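PDB 3FXA: SIS domain protein from Listeria monocytogenes str. 4b F2365, which probably binds a phosphosugar through its SIS domain and may isomerise it, as expected of a putative sugar-phosphate isomerase. Local coordinates for residues K62-F67 and R72-L77. Sequence-based numbering, arbitrary orientation.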
loop_
_atom_site.group_PDB
_atom_site.type_symbol
_atom_site.label_atom_id
_atom_site.label_comp_id
_atom_site.label_asym_id
_atom_site.label_seq_id
_atom_site.Cartn_x
_atom_site.Cartn_y
_atom_site.Cartn_z
ATOM N N LYS A 62 5.453 4.785 -9.023
ATOM C CA LYS A 62 5.612 6.137 -9.582
ATOM C C LYS A 62 4.875 6.174 -10.942
ATOM O O LYS A 62 4.086 7.095 -11.201
ATOM C CB LYS A 62 7.093 6.540 -9.662
ATOM C CG LYS A 62 7.338 8.049 -9.532
ATOM C CD LYS A 62 6.711 8.834 -10.645
ATOM C CE LYS A 62 6.932 10.284 -10.514
ATOM N NZ LYS A 62 6.524 11.015 -11.744
ATOM N N LEU A 63 5.093 5.159 -11.776
ATOM C CA LEU A 63 4.350 5.021 -13.034
ATOM C C LEU A 63 2.820 5.072 -12.800
ATOM O O LEU A 63 2.094 5.840 -13.460
ATOM C CB LEU A 63 4.687 3.739 -13.771
ATOM C CG LEU A 63 5.949 3.622 -14.641
ATOM C CD1 LEU A 63 7.252 3.819 -13.888
ATOM C CD2 LEU A 63 5.917 2.281 -15.366
ATOM N N VAL A 64 2.361 4.276 -11.841
ATOM C CA VAL A 64 0.937 4.191 -11.488
ATOM C C VAL A 64 0.371 5.530 -11.051
ATOM O O VAL A 64 -0.644 5.949 -11.577
ATOM C CB VAL A 64 0.697 3.096 -10.410
ATOM C CG1 VAL A 64 -0.728 3.212 -9.782
ATOM C CG2 VAL A 64 0.961 1.665 -10.992
ATOM N N HIS A 65 1.060 6.255 -10.166
ATOM C CA HIS A 65 0.566 7.583 -9.798
ATOM C C HIS A 65 0.449 8.549 -11.008
ATOM O O HIS A 65 -0.613 9.154 -11.249
ATOM C CB HIS A 65 1.431 8.247 -8.722
ATOM C CG HIS A 65 0.995 9.652 -8.400
ATOM N ND1 HIS A 65 -0.103 9.926 -7.610
ATOM C CD2 HIS A 65 1.443 10.851 -8.847
ATOM C CE1 HIS A 65 -0.287 11.227 -7.554
ATOM N NE2 HIS A 65 0.637 11.815 -8.295
ATOM N N SER A 66 1.556 8.683 -11.726
ATOM C CA SER A 66 1.630 9.613 -12.847
ATOM C C SER A 66 0.713 9.278 -14.023
ATOM O O SER A 66 0.172 10.203 -14.644
ATOM C CB SER A 66 3.089 9.875 -13.256
ATOM O OG SER A 66 3.769 10.489 -12.165
ATOM N N PHE A 67 0.490 7.991 -14.287
ATOM C CA PHE A 67 -0.455 7.573 -15.343
ATOM C C PHE A 67 -1.858 8.029 -14.924
ATOM O O PHE A 67 -2.581 8.663 -15.714
ATOM C CB PHE A 67 -0.422 6.054 -15.610
ATOM C CG PHE A 67 0.691 5.603 -16.479
ATOM C CD1 PHE A 67 0.890 6.194 -17.750
ATOM C CD2 PHE A 67 1.483 4.501 -16.133
ATOM C CE1 PHE A 67 1.911 5.722 -18.605
ATOM C CE2 PHE A 67 2.493 4.045 -16.997
ATOM C CZ PHE A 67 2.706 4.647 -18.207
ATOM N N ARG A 72 -4.935 8.120 -17.427
ATOM C CA ARG A 72 -4.593 6.794 -17.935
ATOM C C ARG A 72 -4.704 5.883 -16.709
ATOM O O ARG A 72 -3.725 5.724 -15.949
ATOM C CB ARG A 72 -3.204 6.726 -18.583
ATOM C CG ARG A 72 -3.057 7.640 -19.804
ATOM C CD ARG A 72 -4.317 7.580 -20.625
ATOM N NE ARG A 72 -4.441 6.454 -21.517
ATOM C CZ ARG A 72 -5.601 6.082 -22.053
ATOM N NH1 ARG A 72 -6.723 6.727 -21.754
ATOM N NH2 ARG A 72 -5.643 5.052 -22.866
ATOM N N PRO A 73 -5.923 5.302 -16.458
ATOM C CA PRO A 73 -6.088 4.438 -15.277
ATOM C C PRO A 73 -4.970 3.423 -15.135
ATOM O O PRO A 73 -4.588 2.781 -16.132
ATOM C CB PRO A 73 -7.400 3.709 -15.526
ATOM C CG PRO A 73 -8.033 4.340 -16.654
ATOM C CD PRO A 73 -7.190 5.405 -17.210
ATOM N N ALA A 74 -4.462 3.312 -13.911
ATOM C CA ALA A 74 -3.339 2.447 -13.586
ATOM C C ALA A 74 -3.465 1.923 -12.167
ATOM O O ALA A 74 -4.052 2.577 -11.311
ATOM C CB ALA A 74 -2.067 3.203 -13.752
ATOM N N VAL A 75 -2.918 0.738 -11.947
ATOM C CA VAL A 75 -2.955 0.052 -10.648
ATOM C C VAL A 75 -1.656 -0.689 -10.407
ATOM O O VAL A 75 -1.076 -1.232 -11.359
ATOM C CB VAL A 75 -4.142 -0.937 -10.558
ATOM C CG1 VAL A 75 -3.978 -2.078 -11.536
ATOM C CG2 VAL A 75 -4.221 -1.484 -9.131
ATOM N N PHE A 76 -1.198 -0.690 -9.154
ATOM C CA PHE A 76 -0.007 -1.446 -8.774
ATOM C C PHE A 76 -0.423 -2.880 -8.492
ATOM O O PHE A 76 -1.403 -3.103 -7.769
ATOM C CB PHE A 76 0.708 -0.864 -7.551
ATOM C CG PHE A 76 1.927 -1.656 -7.151
ATOM C CD1 PHE A 76 3.054 -1.667 -7.965
ATOM C CD2 PHE A 76 1.944 -2.392 -5.976
ATOM C CE1 PHE A 76 4.191 -2.425 -7.638
ATOM C CE2 PHE A 76 3.070 -3.139 -5.618
ATOM C CZ PHE A 76 4.206 -3.144 -6.450
ATOM N N LEU A 77 0.295 -3.835 -9.064
ATOM C CA LEU A 77 0.070 -5.263 -8.809
ATOM C C LEU A 77 1.185 -5.782 -7.899
ATOM O O LEU A 77 2.317 -5.952 -8.350
ATOM C CB LEU A 77 0.010 -6.020 -10.132
ATOM C CG LEU A 77 -0.194 -7.539 -10.098
ATOM C CD1 LEU A 77 -1.505 -7.914 -9.369
ATOM C CD2 LEU A 77 -0.207 -8.097 -11.472
#
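Val64 and Phe67 contribute about equally to the contact of helix 55-69 with strand 74-76, Val64 setting its two methyls against successive peptides of the strand. Val64 CG1 sits 3.7 Å from Ala74 O. Val64 CG2 approaches Val75 O at 3.6 Å and also reaches Phe76 CB. A chi1 of 167° spreads the branches this way: CG1 is anti to the backbone N, and CG2 is anti to the carbonyl carbon. One turn on, Phe67 CB meets Ala74 CB at 3.8 Å; the ring, swung anti to its own carbonyl carbon, leads away from the strand toward Ile48 of strand 48-51 and Ile171 of helix 157-177.

The polar link is a single backbone bond, Arg72 N to Phe67 O, 3.0 Å long with an N-H...O angle of 152°. The donor stands above the carbonyl plane. Arg72 also turns its CB toward this carbonyl, but its guanidinium leaves the contact, and NH2 bonds Ile41 O. Ala74 N is held by Asn68 OD1.

The segment axes run nearly antiparallel (156°) at 7.2 Å, the return leg of the beta-alpha-beta unit 48-51, 55-69, 74-76. Strand 74-76 is outermost in the sheet within the chain, and Val75 packs on Val75 of a second subunit. The chemistry thus implies a division of labour: one main-chain bond at the turn from helix to strand, apolar packing along the rest.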